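PDB 4L8J: putative efflux transporter from Bacteroides eggerthii, which probably serves as the periplasmic membrane-fusion (adaptor) subunit of a tripartite efflux pump, as in other HlyD-family proteins. Local coordinates for residues A[18-23]-A[242-247]; A[186-191]-A[198-203]; A[11-16]-A[257-262]; A[23-28]-A[170-175]; A[270-275]-A[285-290]. All coordinates share one frame; numbering follows the deposited sequence.

Contact 1: A[18-23]-A[242-247]; sequences QSVILK and RLASDI
K23 and L243 face each other as an antiparallel hydrogen-bonded pair, with K23 N to L243 O at 3.0 Å and L243 N to K23 O at 2.8 Å. One hydrogen-bonded pair along, I21 and S245 repeat the pattern between strands 20-29 and 238-246, the first and last of a six-stranded barrel. K23 and I21, the residues with the most surface buried here, share one sheet face with L243. I21 lays CG1 against I247 CD1 (4.0 Å). On the opposite face L22 drops CD2 onto A244 CB at 3.6 Å, a small residue leaving room for the leucine, while L22 CB lies over one face of the R242 guanidinium. Beyond the strand pairing, S19 OG donates to D246 OD1 (2.7 Å) from above the carboxylate plane; D246 CG, anti to its backbone N (chi1 -170°), turns the acid to the serine, and OD1 also takes A248 N. Sequence-independent main-chain bonds close the barrel, leaving side chains to meet L178 on one face and pair charges, R242 with D24, on the other.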
# COMPACT_ATOMS: atom_id res chain seq x y z
N GLN A 18 -1.81 -5.86 13.06
CA GLN A 18 -1.50 -5.88 11.62
C GLN A 18 -0.43 -6.91 11.20
O GLN A 18 -0.64 -7.67 10.25
CB GLN A 18 -1.05 -4.48 11.17
CG GLN A 18 -0.59 -4.41 9.73
CD GLN A 18 0.06 -3.09 9.42
OE1 GLN A 18 0.70 -2.45 10.28
NE2 GLN A 18 -0.14 -2.64 8.20
N SER A 19 0.71 -6.92 11.90
CA SER A 19 1.85 -7.73 11.45
C SER A 19 2.02 -9.08 12.16
O SER A 19 3.04 -9.74 11.92
CB SER A 19 3.14 -6.92 11.62
OG SER A 19 3.37 -6.66 12.99
N VAL A 20 1.10 -9.46 13.04
CA VAL A 20 1.18 -10.74 13.74
C VAL A 20 0.45 -11.78 12.87
O VAL A 20 -0.73 -11.64 12.61
CB VAL A 20 0.62 -10.68 15.20
CG1 VAL A 20 0.53 -12.07 15.84
CG2 VAL A 20 1.49 -9.77 16.06
N ILE A 21 1.19 -12.78 12.39
CA ILE A 21 0.63 -13.86 11.59
C ILE A 21 0.28 -15.03 12.50
O ILE A 21 1.09 -15.43 13.32
CB ILE A 21 1.59 -14.30 10.45
CG1 ILE A 21 2.11 -13.11 9.60
CG2 ILE A 21 0.97 -15.45 9.58
CD1 ILE A 21 1.03 -12.27 8.86
N LEU A 22 -0.94 -15.55 12.36
CA LEU A 22 -1.41 -16.69 13.15
C LEU A 22 -1.68 -17.87 12.24
O LEU A 22 -2.26 -17.69 11.17
CB LEU A 22 -2.70 -16.32 13.89
CG LEU A 22 -2.70 -15.06 14.77
CD1 LEU A 22 -4.12 -14.77 15.26
CD2 LEU A 22 -1.80 -15.23 15.98
N LYS A 23 -1.21 -19.08 12.63
CA LYS A 23 -1.46 -20.31 11.90
C LYS A 23 -1.80 -21.39 12.86
O LYS A 23 -1.19 -21.48 13.93
CB LYS A 23 -0.24 -20.75 11.03
CG LYS A 23 0.18 -19.76 9.95
CD LYS A 23 -0.80 -19.73 8.75
CE LYS A 23 -0.41 -18.64 7.79
NZ LYS A 23 -1.40 -18.48 6.70
N ARG A 242 -1.30 -23.47 17.83
CA ARG A 242 -1.43 -22.11 17.29
C ARG A 242 -0.03 -21.49 17.29
O ARG A 242 0.58 -21.38 18.35
CB ARG A 242 -2.45 -21.29 18.12
CG ARG A 242 -2.38 -19.75 18.03
CD ARG A 242 -2.83 -19.13 16.73
NE ARG A 242 -4.15 -19.56 16.25
CZ ARG A 242 -5.30 -18.93 16.47
NH1 ARG A 242 -5.34 -17.86 17.24
NH2 ARG A 242 -6.42 -19.38 15.92
N LEU A 243 0.50 -21.19 16.11
CA LEU A 243 1.79 -20.51 15.93
C LEU A 243 1.51 -19.02 15.73
O LEU A 243 0.71 -18.71 14.86
CB LEU A 243 2.56 -21.08 14.71
CG LEU A 243 3.82 -20.30 14.23
CD1 LEU A 243 4.97 -20.46 15.18
CD2 LEU A 243 4.26 -20.78 12.84
N ALA A 244 2.12 -18.12 16.54
CA ALA A 244 1.98 -16.64 16.42
C ALA A 244 3.34 -16.02 16.18
O ALA A 244 4.28 -16.22 16.98
CB ALA A 244 1.33 -16.02 17.65
N SER A 245 3.48 -15.35 15.04
CA SER A 245 4.74 -14.76 14.64
C SER A 245 4.56 -13.29 14.26
O SER A 245 3.84 -13.00 13.30
CB SER A 245 5.33 -15.52 13.44
OG SER A 245 5.45 -16.91 13.65
N ASP A 246 5.28 -12.39 14.94
CA ASP A 246 5.28 -10.99 14.53
C ASP A 246 6.34 -10.85 13.45
O ASP A 246 7.52 -10.94 13.74
CB ASP A 246 5.48 -10.02 15.71
CG ASP A 246 5.24 -8.55 15.35
OD1 ASP A 246 5.25 -8.23 14.15
OD2 ASP A 246 5.08 -7.74 16.27
N ILE A 247 5.92 -10.72 12.18
CA ILE A 247 6.85 -10.60 11.06
C ILE A 247 7.35 -9.16 10.84
O ILE A 247 8.16 -8.94 9.95
CB ILE A 247 6.29 -11.20 9.75
CG1 ILE A 247 5.04 -10.44 9.25
CG2 ILE A 247 6.07 -12.73 9.88
CD1 ILE A 247 4.76 -10.79 7.77
O HOH W 1 4.63 -5.08 15.17

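Contact 2: A[186-191]-A[198-203]; sequences FKVEFD and FNARLE
F186 and V188 carry the main-chain hydrogen bonds to A200 and F198. V188 N reaches F198 O at 2.8 Å in a nearly straight bond (175°), and F198 N returns one to V188 O; further along, A200 N donates to F186 O at 3.0 Å with a more bent geometry, and the pairing there is loose.

The polar side-chain bond belongs to the K187/N199 face. In one of its two conformers K187 puts NZ 2.7 Å from N199 OD1, in the amide's carbonyl plane and on a lone pair. That copy of the lysine gets there because its chain folds at chi2 (-85°) and again at chi4, bringing the ammonium back across the strand; N199 ND2 is held in turn by the carbonyl of D222. The two segments belong to the arms of a beta hairpin, strands 185-190 and 198-205, within the six-stranded antiparallel barrel, and a long flexible lysine and a short amide suit its partly exposed outer side.

Apolar contacts fill the other face. V188 CG2 rests on A200 CB (3.9 Å), and V188 CG1 sits over the centre of the F190 ring. F190 and F198 meet roughly at right angles, CE2 to CD2 at 3.9 Å, with F198 at the edge of the F190 ring. F186 CE1 touches L202 CB, while F169, I241 and L243 pack on the same phenylalanine toward the barrel interior.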
# COMPACT_ATOMS: atom_id res chain seq x y z
N PHE A 186 4.10 -20.72 20.53
CA PHE A 186 3.29 -21.92 20.31
C PHE A 186 2.34 -22.08 21.46
O PHE A 186 2.79 -22.10 22.61
CB PHE A 186 4.16 -23.19 20.16
CG PHE A 186 5.28 -23.12 19.16
CD1 PHE A 186 6.50 -22.56 19.50
CD2 PHE A 186 5.11 -23.59 17.86
CE1 PHE A 186 7.54 -22.49 18.57
CE2 PHE A 186 6.15 -23.54 16.93
CZ PHE A 186 7.35 -22.99 17.29
N LYS A 187 1.05 -22.19 21.15
CA LYS A 187 -0.00 -22.41 22.15
C LYS A 187 -0.77 -23.66 21.76
O LYS A 187 -1.19 -23.79 20.60
CB LYS A 187 -0.93 -21.19 22.29
CG LYS A 187 -0.24 -19.86 22.60
CD LYS A 187 0.02 -19.64 24.09
CE LYS A 187 0.77 -18.35 24.36
NZ LYS A 187 2.24 -18.55 24.22
N VAL A 188 -0.90 -24.61 22.70
CA VAL A 188 -1.57 -25.89 22.47
C VAL A 188 -2.93 -25.97 23.13
O VAL A 188 -3.08 -25.68 24.31
CB VAL A 188 -0.68 -27.07 22.95
CG1 VAL A 188 -1.39 -28.43 22.80
CG2 VAL A 188 0.65 -27.08 22.22
N GLU A 189 -3.87 -26.47 22.36
CA GLU A 189 -5.20 -26.78 22.84
C GLU A 189 -5.47 -28.26 22.51
O GLU A 189 -5.48 -28.62 21.34
CB GLU A 189 -6.25 -25.84 22.22
CG GLU A 189 -7.61 -25.98 22.90
CD GLU A 189 -8.76 -25.25 22.24
OE1 GLU A 189 -8.64 -24.84 21.06
OE2 GLU A 189 -9.81 -25.09 22.91
N PHE A 190 -5.58 -29.14 23.55
CA PHE A 190 -5.83 -30.57 23.33
C PHE A 190 -7.30 -30.80 22.98
O PHE A 190 -8.19 -30.18 23.60
CB PHE A 190 -5.44 -31.42 24.55
CG PHE A 190 -3.97 -31.34 24.89
CD1 PHE A 190 -3.04 -32.15 24.23
CD2 PHE A 190 -3.50 -30.45 25.85
CE1 PHE A 190 -1.69 -32.08 24.54
CE2 PHE A 190 -2.14 -30.37 26.14
CZ PHE A 190 -1.24 -31.18 25.49
N ASP A 191 -7.55 -31.65 21.97
CA ASP A 191 -8.90 -32.01 21.52
C ASP A 191 -9.72 -32.65 22.67
O ASP A 191 -10.92 -32.43 22.73
CB ASP A 191 -8.83 -32.99 20.33
CG ASP A 191 -8.23 -32.39 19.06
OD1 ASP A 191 -8.11 -31.14 18.99
OD2 ASP A 191 -7.94 -33.15 18.12
N PHE A 198 -2.47 -24.06 26.50
CA PHE A 198 -1.20 -24.17 27.21
C PHE A 198 -0.04 -23.65 26.38
O PHE A 198 0.06 -23.98 25.20
CB PHE A 198 -0.92 -25.64 27.61
CG PHE A 198 -1.98 -26.26 28.48
CD1 PHE A 198 -1.94 -26.11 29.86
CD2 PHE A 198 -3.01 -27.03 27.92
CE1 PHE A 198 -2.92 -26.72 30.67
CE2 PHE A 198 -3.99 -27.60 28.72
CZ PHE A 198 -3.94 -27.45 30.09
N ASN A 199 0.86 -22.90 27.01
CA ASN A 199 2.07 -22.44 26.37
C ASN A 199 2.98 -23.64 26.12
O ASN A 199 3.02 -24.59 26.91
CB ASN A 199 2.78 -21.38 27.23
CG ASN A 199 4.06 -20.85 26.60
OD1 ASN A 199 4.03 -20.09 25.62
ND2 ASN A 199 5.20 -21.31 27.10
N ALA A 200 3.70 -23.59 25.02
CA ALA A 200 4.62 -24.65 24.68
C ALA A 200 5.88 -24.01 24.17
O ALA A 200 5.83 -22.89 23.67
CB ALA A 200 4.01 -25.56 23.61
N ARG A 201 7.01 -24.71 24.30
CA ARG A 201 8.25 -24.16 23.79
C ARG A 201 8.78 -25.04 22.67
O ARG A 201 8.56 -26.25 22.66
CB ARG A 201 9.30 -23.98 24.90
CG ARG A 201 9.73 -25.27 25.58
CD ARG A 201 10.99 -25.08 26.42
NE ARG A 201 11.75 -26.34 26.48
CZ ARG A 201 11.52 -27.30 27.36
NH1 ARG A 201 10.57 -27.16 28.28
NH2 ARG A 201 12.22 -28.43 27.32
N LEU A 202 9.57 -24.45 21.78
CA LEU A 202 10.20 -25.19 20.71
C LEU A 202 11.24 -26.15 21.25
O LEU A 202 12.11 -25.73 22.01
CB LEU A 202 10.88 -24.22 19.72
CG LEU A 202 11.59 -24.87 18.54
CD1 LEU A 202 10.60 -25.68 17.65
CD2 LEU A 202 12.31 -23.82 17.73
N GLU A 203 11.20 -27.41 20.81
CA GLU A 203 12.27 -28.31 21.17
C GLU A 203 13.25 -28.35 20.01
O GLU A 203 14.45 -28.21 20.21
CB GLU A 203 11.78 -29.72 21.55
CG GLU A 203 12.98 -30.58 21.94
CD GLU A 203 12.74 -32.00 22.40
OE1 GLU A 203 12.09 -32.77 21.66
OE2 GLU A 203 13.28 -32.37 23.47
O HOH W 2 6.00 -20.58 22.89

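Contact 3: A[11-16]-A[257-262]; sequences KTATVS and NVPLSA
S16 puts its hydroxyl against the side-chain amide of N257: ND2 donates to S16 OG at 3.1 Å, along a nearly straight line (164°) and with the oxygen lying in the amide plane. The torsion of the serine sets this up, since OG stands between its backbone N and carbonyl carbon (chi1 66°) and so projects over N257. The main chains of the same two residues are bonded as well, N257 N to S16 O at 2.7 Å. Serine and asparagine are apt here because each is small enough to lie close to the strand and polar enough to bind its opposite number.

Strands 8-17 and 256-259 form a two-stranded antiparallel sheet, and its S16/N257 pair is where the two strands draw together; this outer beta domain probably corresponds to the membrane-proximal domain of HlyD-type adaptors. Toward A13 they diverge, and a water bridges T14 O (2.6 Å) and N257 O (3.0 Å). Beside it V15 and V258 lie side by side and point the same way, CG2 to CG1 at 4.1 Å. Farther along, A13 CB meets the CD of P259 at 4.4 Å. K11, T12 and A13, with N257, V258 and P259, also pair with a strand of the second subunit, so the sheet continues across the interface, and T12 OG1 is hydrogen-bonded to E326 of that subunit.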
# COMPACT_ATOMS: atom_id res chain seq x y z
N LYS A 11 -22.91 -10.70 13.99
CA LYS A 11 -21.66 -11.34 13.56
C LYS A 11 -20.54 -10.52 14.20
O LYS A 11 -20.72 -9.32 14.43
CB LYS A 11 -21.51 -11.43 12.03
CG LYS A 11 -22.41 -12.49 11.38
CD LYS A 11 -22.10 -12.64 9.90
CE LYS A 11 -23.17 -13.41 9.14
NZ LYS A 11 -24.39 -12.60 8.91
N THR A 12 -19.45 -11.17 14.61
CA THR A 12 -18.34 -10.51 15.28
C THR A 12 -17.01 -10.96 14.70
O THR A 12 -16.95 -11.96 13.98
CB THR A 12 -18.34 -10.82 16.80
OG1 THR A 12 -18.06 -12.22 16.96
CG2 THR A 12 -19.63 -10.41 17.52
N ALA A 13 -15.95 -10.26 15.08
CA ALA A 13 -14.58 -10.61 14.73
C ALA A 13 -13.70 -10.21 15.86
O ALA A 13 -14.08 -9.33 16.66
CB ALA A 13 -14.15 -9.91 13.45
N THR A 14 -12.51 -10.82 15.94
CA THR A 14 -11.50 -10.51 16.93
C THR A 14 -10.57 -9.44 16.34
O THR A 14 -10.20 -9.56 15.17
CB THR A 14 -10.73 -11.80 17.26
OG1 THR A 14 -11.66 -12.87 17.44
CG2 THR A 14 -9.81 -11.65 18.46
N VAL A 15 -10.20 -8.42 17.11
CA VAL A 15 -9.25 -7.37 16.68
C VAL A 15 -7.86 -8.07 16.56
O VAL A 15 -7.47 -8.81 17.46
CB VAL A 15 -9.22 -6.19 17.69
CG1 VAL A 15 -8.16 -5.15 17.30
CG2 VAL A 15 -10.59 -5.53 17.80
N SER A 16 -7.17 -7.88 15.43
CA SER A 16 -5.87 -8.51 15.21
C SER A 16 -4.79 -7.45 14.95
O SER A 16 -5.06 -6.38 14.40
CB SER A 16 -5.94 -9.54 14.08
OG SER A 16 -6.20 -8.95 12.82
N ASN A 257 -6.28 -4.47 12.86
CA ASN A 257 -7.21 -4.75 11.78
C ASN A 257 -8.61 -4.90 12.31
O ASN A 257 -8.84 -5.67 13.27
CB ASN A 257 -6.91 -6.08 11.06
CG ASN A 257 -5.62 -6.16 10.32
OD1 ASN A 257 -5.35 -5.34 9.45
ND2 ASN A 257 -4.90 -7.28 10.52
N VAL A 258 -9.57 -4.26 11.62
CA VAL A 258 -10.99 -4.48 11.84
C VAL A 258 -11.68 -4.45 10.48
O VAL A 258 -11.32 -3.61 9.66
CB VAL A 258 -11.72 -3.53 12.84
CG1 VAL A 258 -11.14 -3.61 14.24
CG2 VAL A 258 -11.79 -2.09 12.35
N PRO A 259 -12.74 -5.26 10.23
CA PRO A 259 -13.47 -5.12 8.96
C PRO A 259 -14.10 -3.73 8.84
O PRO A 259 -14.44 -3.09 9.86
CB PRO A 259 -14.57 -6.19 9.07
CG PRO A 259 -13.96 -7.25 9.97
CD PRO A 259 -13.28 -6.38 11.03
N LEU A 260 -14.23 -3.23 7.62
CA LEU A 260 -14.86 -1.93 7.38
C LEU A 260 -16.29 -1.93 7.97
O LEU A 260 -16.69 -0.94 8.58
CB LEU A 260 -14.89 -1.63 5.87
CG LEU A 260 -15.78 -0.50 5.37
CD1 LEU A 260 -15.28 0.83 5.87
CD2 LEU A 260 -15.88 -0.50 3.85
N SER A 261 -17.02 -3.06 7.83
CA SER A 261 -18.41 -3.18 8.29
C SER A 261 -18.55 -3.02 9.84
O SER A 261 -19.66 -2.89 10.34
CB SER A 261 -19.00 -4.50 7.81
OG SER A 261 -18.39 -5.60 8.47
N ALA A 262 -17.44 -3.02 10.58
CA ALA A 262 -17.47 -2.82 12.04
C ALA A 262 -17.54 -1.34 12.41
O ALA A 262 -17.99 -1.01 13.51
CB ALA A 262 -16.22 -3.44 12.68
O HOH W 3 -10.62 -8.04 13.14

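Contact 4: A[23-28]-A[170-175]; sequences KDFSGM and TVPDDY
Residues 23-28 of strand 20-29 pass the end of strand 166-171 with their main chain well separated from 170-175, the closest alpha carbons, F25 CA and V171 CA, being 7.3 Å apart, so side chains and a water bridge the gap. Both strands belong to the six-stranded antiparallel barrel, in which they are neighbours. F25, buried and flat, suits this inner place: V171 CG2 sits over the centre of one face of its ring, 3.9 Å from the centroid in a CH-pi contact, while P172 CD reaches F25 CE1 at 3.7 Å. Y175 comes to the ring edge, its CD2 lying near the plane of F25 and 3.9 Å from CE1. The tyrosine, at the N-cap position of helix 176-180, offers a face to K23, whose CE lies over it in a second CH-pi contact. Where the strands part, a water donates to S26 O and accepts from T170 N. The bend in the lysine chain (chi2 -74°) brings its ammonium above the hydroxyl, where K23 NZ donates to Y175 OH at 3.2 Å.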
# COMPACT_ATOMS: atom_id res chain seq x y z
N LYS A 23 -1.21 -19.08 12.63
CA LYS A 23 -1.46 -20.31 11.90
C LYS A 23 -1.80 -21.39 12.86
O LYS A 23 -1.19 -21.48 13.93
CB LYS A 23 -0.24 -20.75 11.03
CG LYS A 23 0.18 -19.76 9.95
CD LYS A 23 -0.80 -19.73 8.75
CE LYS A 23 -0.41 -18.64 7.79
NZ LYS A 23 -1.40 -18.48 6.70
N ASP A 24 -2.74 -22.25 12.47
CA ASP A 24 -3.16 -23.39 13.26
C ASP A 24 -2.71 -24.67 12.57
O ASP A 24 -2.85 -24.80 11.35
CB ASP A 24 -4.66 -23.39 13.49
CG ASP A 24 -5.13 -22.27 14.40
OD1 ASP A 24 -4.63 -22.17 15.54
OD2 ASP A 24 -6.00 -21.50 13.98
N PHE A 25 -2.15 -25.58 13.35
CA PHE A 25 -1.69 -26.89 12.88
C PHE A 25 -2.23 -27.95 13.78
O PHE A 25 -2.41 -27.71 14.97
CB PHE A 25 -0.14 -26.98 12.86
CG PHE A 25 0.51 -25.85 12.10
CD1 PHE A 25 0.51 -25.83 10.71
CD2 PHE A 25 1.11 -24.79 12.77
CE1 PHE A 25 1.07 -24.77 10.01
CE2 PHE A 25 1.71 -23.74 12.07
CZ PHE A 25 1.70 -23.75 10.69
N SER A 26 -2.52 -29.12 13.20
CA SER A 26 -2.91 -30.33 13.89
C SER A 26 -1.64 -31.10 14.21
O SER A 26 -0.76 -31.25 13.35
CB SER A 26 -3.87 -31.17 13.06
OG SER A 26 -5.07 -30.44 12.84
N GLY A 27 -1.56 -31.57 15.43
CA GLY A 27 -0.44 -32.32 15.94
C GLY A 27 -0.86 -33.47 16.80
O GLY A 27 -2.06 -33.70 17.04
N MSE A 28 0.12 -34.20 17.26
CA MSE A 28 -0.11 -35.39 18.04
C MSE A 28 0.91 -35.52 19.12
O MSE A 28 2.08 -35.19 18.92
CB MSE A 28 -0.06 -36.60 17.09
CG MSE A 28 -0.46 -37.91 17.71
SE MSE A 28 -0.46 -39.32 16.38
CE MSE A 28 -2.19 -38.94 15.53
N THR A 170 3.70 -31.16 11.54
CA THR A 170 4.48 -30.82 10.37
C THR A 170 3.96 -29.51 9.82
O THR A 170 2.77 -29.32 9.62
CB THR A 170 4.50 -31.95 9.31
OG1 THR A 170 5.02 -33.12 9.91
CG2 THR A 170 5.37 -31.62 8.13
N VAL A 171 4.86 -28.65 9.53
CA VAL A 171 4.52 -27.36 8.99
C VAL A 171 4.81 -27.35 7.47
O VAL A 171 5.91 -27.70 7.06
CB VAL A 171 5.33 -26.29 9.77
CG1 VAL A 171 5.29 -24.92 9.09
CG2 VAL A 171 4.78 -26.17 11.20
N PRO A 172 3.87 -26.86 6.64
CA PRO A 172 4.18 -26.68 5.22
C PRO A 172 5.49 -25.88 5.02
O PRO A 172 5.75 -24.91 5.74
CB PRO A 172 2.96 -25.90 4.70
CG PRO A 172 1.85 -26.29 5.59
CD PRO A 172 2.51 -26.37 6.96
N ASP A 173 6.31 -26.31 4.06
CA ASP A 173 7.59 -25.70 3.74
C ASP A 173 7.52 -24.19 3.51
O ASP A 173 8.47 -23.49 3.85
CB ASP A 173 8.21 -26.35 2.50
CG ASP A 173 8.59 -27.79 2.73
OD1 ASP A 173 9.62 -28.02 3.37
OD2 ASP A 173 7.82 -28.68 2.30
N ASP A 174 6.43 -23.69 2.92
CA ASP A 174 6.28 -22.26 2.65
C ASP A 174 6.15 -21.42 3.93
O ASP A 174 6.27 -20.20 3.84
CB ASP A 174 5.06 -22.00 1.73
CG ASP A 174 5.32 -22.27 0.25
OD1 ASP A 174 6.44 -22.71 -0.10
OD2 ASP A 174 4.39 -22.05 -0.56
N TYR A 175 5.89 -22.05 5.09
CA TYR A 175 5.76 -21.36 6.36
C TYR A 175 7.06 -21.39 7.18
O TYR A 175 7.02 -21.08 8.36
CB TYR A 175 4.58 -21.92 7.19
CG TYR A 175 3.19 -21.72 6.62
CD1 TYR A 175 2.93 -20.69 5.71
CD2 TYR A 175 2.13 -22.52 7.01
CE1 TYR A 175 1.66 -20.52 5.15
CE2 TYR A 175 0.84 -22.34 6.48
CZ TYR A 175 0.61 -21.33 5.56
OH TYR A 175 -0.64 -21.14 5.03
O HOH W 4 0.79 -30.87 10.79

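Contact 5: A[270-275]-A[285-290]; sequences KNTYVW and REVTVY
V274 and R285 form the tight part of this hairpin, bonded both ways by their main chains, V274 N to R285 O and R285 N to V274 O each at 2.9 Å. Beside them V274 CG2 packs on V287 CG1 at 3.9 Å, the beta-branched side chains suiting extended strands. Y273 lays CE1 against E286 CB at 3.7 Å, and its hydroxyl accepts from N271 ND2 within the amide plane, which fixes the turn of that amide. The T272 end, toward V289, is looser and held partly through water. T272 OG1, between its backbone N and carbonyl carbon (chi1 55°), is turned to V287 O and donates to it at 2.7 Å from above the carbonyl plane. One water donates to E286 OE2 and V287 O while accepting from T272 N; another links T272 OG1 to V289 N. Around the hairpin of strands 271-278 and 281-289, Y273 packs on F264 of strand 264-266, and T288 and V289 pair with a strand of the second subunit, whose E308 forms a salt bridge with R285.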
# COMPACT_ATOMS: atom_id res chain seq x y z
N LYS A 270 -17.74 14.02 13.61
CA LYS A 270 -16.94 13.39 12.56
C LYS A 270 -16.16 12.12 13.09
O LYS A 270 -15.37 11.54 12.34
CB LYS A 270 -15.98 14.43 11.92
CG LYS A 270 -14.81 14.86 12.79
CD LYS A 270 -13.73 15.54 11.97
CE LYS A 270 -12.38 15.49 12.67
NZ LYS A 270 -11.30 16.07 11.83
N ASN A 271 -16.44 11.68 14.34
CA ASN A 271 -15.76 10.53 14.95
C ASN A 271 -16.18 9.18 14.39
O ASN A 271 -17.28 9.02 13.85
CB ASN A 271 -16.00 10.49 16.46
CG ASN A 271 -15.64 11.75 17.17
OD1 ASN A 271 -14.79 12.51 16.71
ND2 ASN A 271 -16.28 11.98 18.31
N THR A 272 -15.30 8.18 14.56
CA THR A 272 -15.56 6.80 14.13
C THR A 272 -15.62 5.91 15.34
O THR A 272 -14.86 6.09 16.29
CB THR A 272 -14.54 6.33 13.10
OG1 THR A 272 -13.21 6.50 13.63
CG2 THR A 272 -14.70 7.05 11.75
N TYR A 273 -16.53 4.94 15.31
CA TYR A 273 -16.78 4.01 16.40
C TYR A 273 -16.89 2.58 15.94
O TYR A 273 -17.11 2.32 14.76
CB TYR A 273 -18.12 4.38 17.11
CG TYR A 273 -18.19 5.82 17.58
CD1 TYR A 273 -17.72 6.19 18.84
CD2 TYR A 273 -18.69 6.82 16.76
CE1 TYR A 273 -17.75 7.52 19.27
CE2 TYR A 273 -18.72 8.15 17.16
CZ TYR A 273 -18.27 8.49 18.43
OH TYR A 273 -18.31 9.81 18.83
N VAL A 274 -16.81 1.67 16.92
CA VAL A 274 -17.10 0.24 16.82
C VAL A 274 -17.97 -0.15 18.02
O VAL A 274 -17.99 0.57 19.04
CB VAL A 274 -15.85 -0.69 16.74
CG1 VAL A 274 -15.02 -0.45 15.48
CG2 VAL A 274 -15.01 -0.61 18.02
N TRP A 275 -18.59 -1.33 17.95
CA TRP A 275 -19.28 -1.94 19.09
C TRP A 275 -18.35 -2.99 19.63
O TRP A 275 -18.02 -3.93 18.91
CB TRP A 275 -20.63 -2.58 18.70
CG TRP A 275 -21.74 -1.64 18.33
CD1 TRP A 275 -22.36 -1.55 17.11
CD2 TRP A 275 -22.40 -0.72 19.20
NE1 TRP A 275 -23.37 -0.62 17.17
CE2 TRP A 275 -23.41 -0.08 18.44
CE3 TRP A 275 -22.27 -0.39 20.57
CZ2 TRP A 275 -24.28 0.88 19.00
CZ3 TRP A 275 -23.12 0.55 21.11
CH2 TRP A 275 -24.09 1.20 20.32
N ARG A 285 -17.28 2.20 21.29
CA ARG A 285 -15.88 2.51 21.45
C ARG A 285 -15.40 3.39 20.31
O ARG A 285 -15.49 3.00 19.14
CB ARG A 285 -15.08 1.20 21.54
CG ARG A 285 -13.57 1.36 21.58
CD ARG A 285 -13.01 1.68 22.96
NE ARG A 285 -13.20 0.56 23.90
CZ ARG A 285 -12.48 -0.56 23.91
NH1 ARG A 285 -11.48 -0.73 23.04
NH2 ARG A 285 -12.74 -1.51 24.79
N GLU A 286 -14.88 4.59 20.64
CA GLU A 286 -14.33 5.48 19.63
C GLU A 286 -12.96 4.96 19.19
O GLU A 286 -12.14 4.54 20.02
CB GLU A 286 -14.24 6.93 20.13
CG GLU A 286 -13.81 7.84 18.99
CD GLU A 286 -13.59 9.30 19.31
OE1 GLU A 286 -13.74 9.69 20.49
OE2 GLU A 286 -13.26 10.06 18.37
N VAL A 287 -12.75 4.95 17.88
CA VAL A 287 -11.52 4.48 17.25
C VAL A 287 -11.00 5.58 16.29
O VAL A 287 -11.76 6.45 15.86
CB VAL A 287 -11.74 3.12 16.50
CG1 VAL A 287 -12.18 2.01 17.46
CG2 VAL A 287 -12.72 3.25 15.32
N THR A 288 -9.69 5.51 15.98
CA THR A 288 -9.04 6.37 15.00
C THR A 288 -8.63 5.46 13.87
O THR A 288 -7.87 4.52 14.07
CB THR A 288 -7.86 7.18 15.59
OG1 THR A 288 -8.31 7.92 16.71
CG2 THR A 288 -7.24 8.16 14.56
N VAL A 289 -9.18 5.73 12.69
CA VAL A 289 -8.84 5.00 11.48
C VAL A 289 -7.50 5.56 10.99
O VAL A 289 -7.32 6.78 10.94
CB VAL A 289 -9.96 5.08 10.40
CG1 VAL A 289 -9.55 4.37 9.11
CG2 VAL A 289 -11.26 4.49 10.92
N TYR A 290 -6.54 4.67 10.69
CA TYR A 290 -5.24 5.09 10.19
C TYR A 290 -5.39 5.85 8.87
O TYR A 290 -5.98 5.35 7.90
CB TYR A 290 -4.27 3.91 10.00
CG TYR A 290 -2.96 4.34 9.38
CD1 TYR A 290 -2.01 5.04 10.13
CD2 TYR A 290 -2.72 4.18 8.02
CE1 TYR A 290 -0.83 5.49 9.55
CE2 TYR A 290 -1.57 4.68 7.42
CZ TYR A 290 -0.61 5.30 8.20
OH TYR A 290 0.55 5.76 7.62
O HOH W 5 -11.04 7.93 12.43
O HOH W 6 -12.88 8.98 15.99

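Contacts 1, 2 and 4 are seams of one six-stranded barrel. Contacts 1 and 4 share K23 and lie 13 Å apart between centres; L243 CB of the first packs on F25 CE2 of the second at 3.8 Å. Contact 2 is joined to contact 1 by L243 CD1 against F186 CE2 at 3.7 Å. Contacts 3 and 5 belong to a second region, about 12 Å apart centre to centre and touching through A262 O and V274 CG1; both reach the second subunit. Both chain connections between the regions start from the ends of contact 1, about 17 Å from contact 3 between centres. PEG, probably from crystallisation, lies about 4 Å from the side chains of K23, R242 and T272.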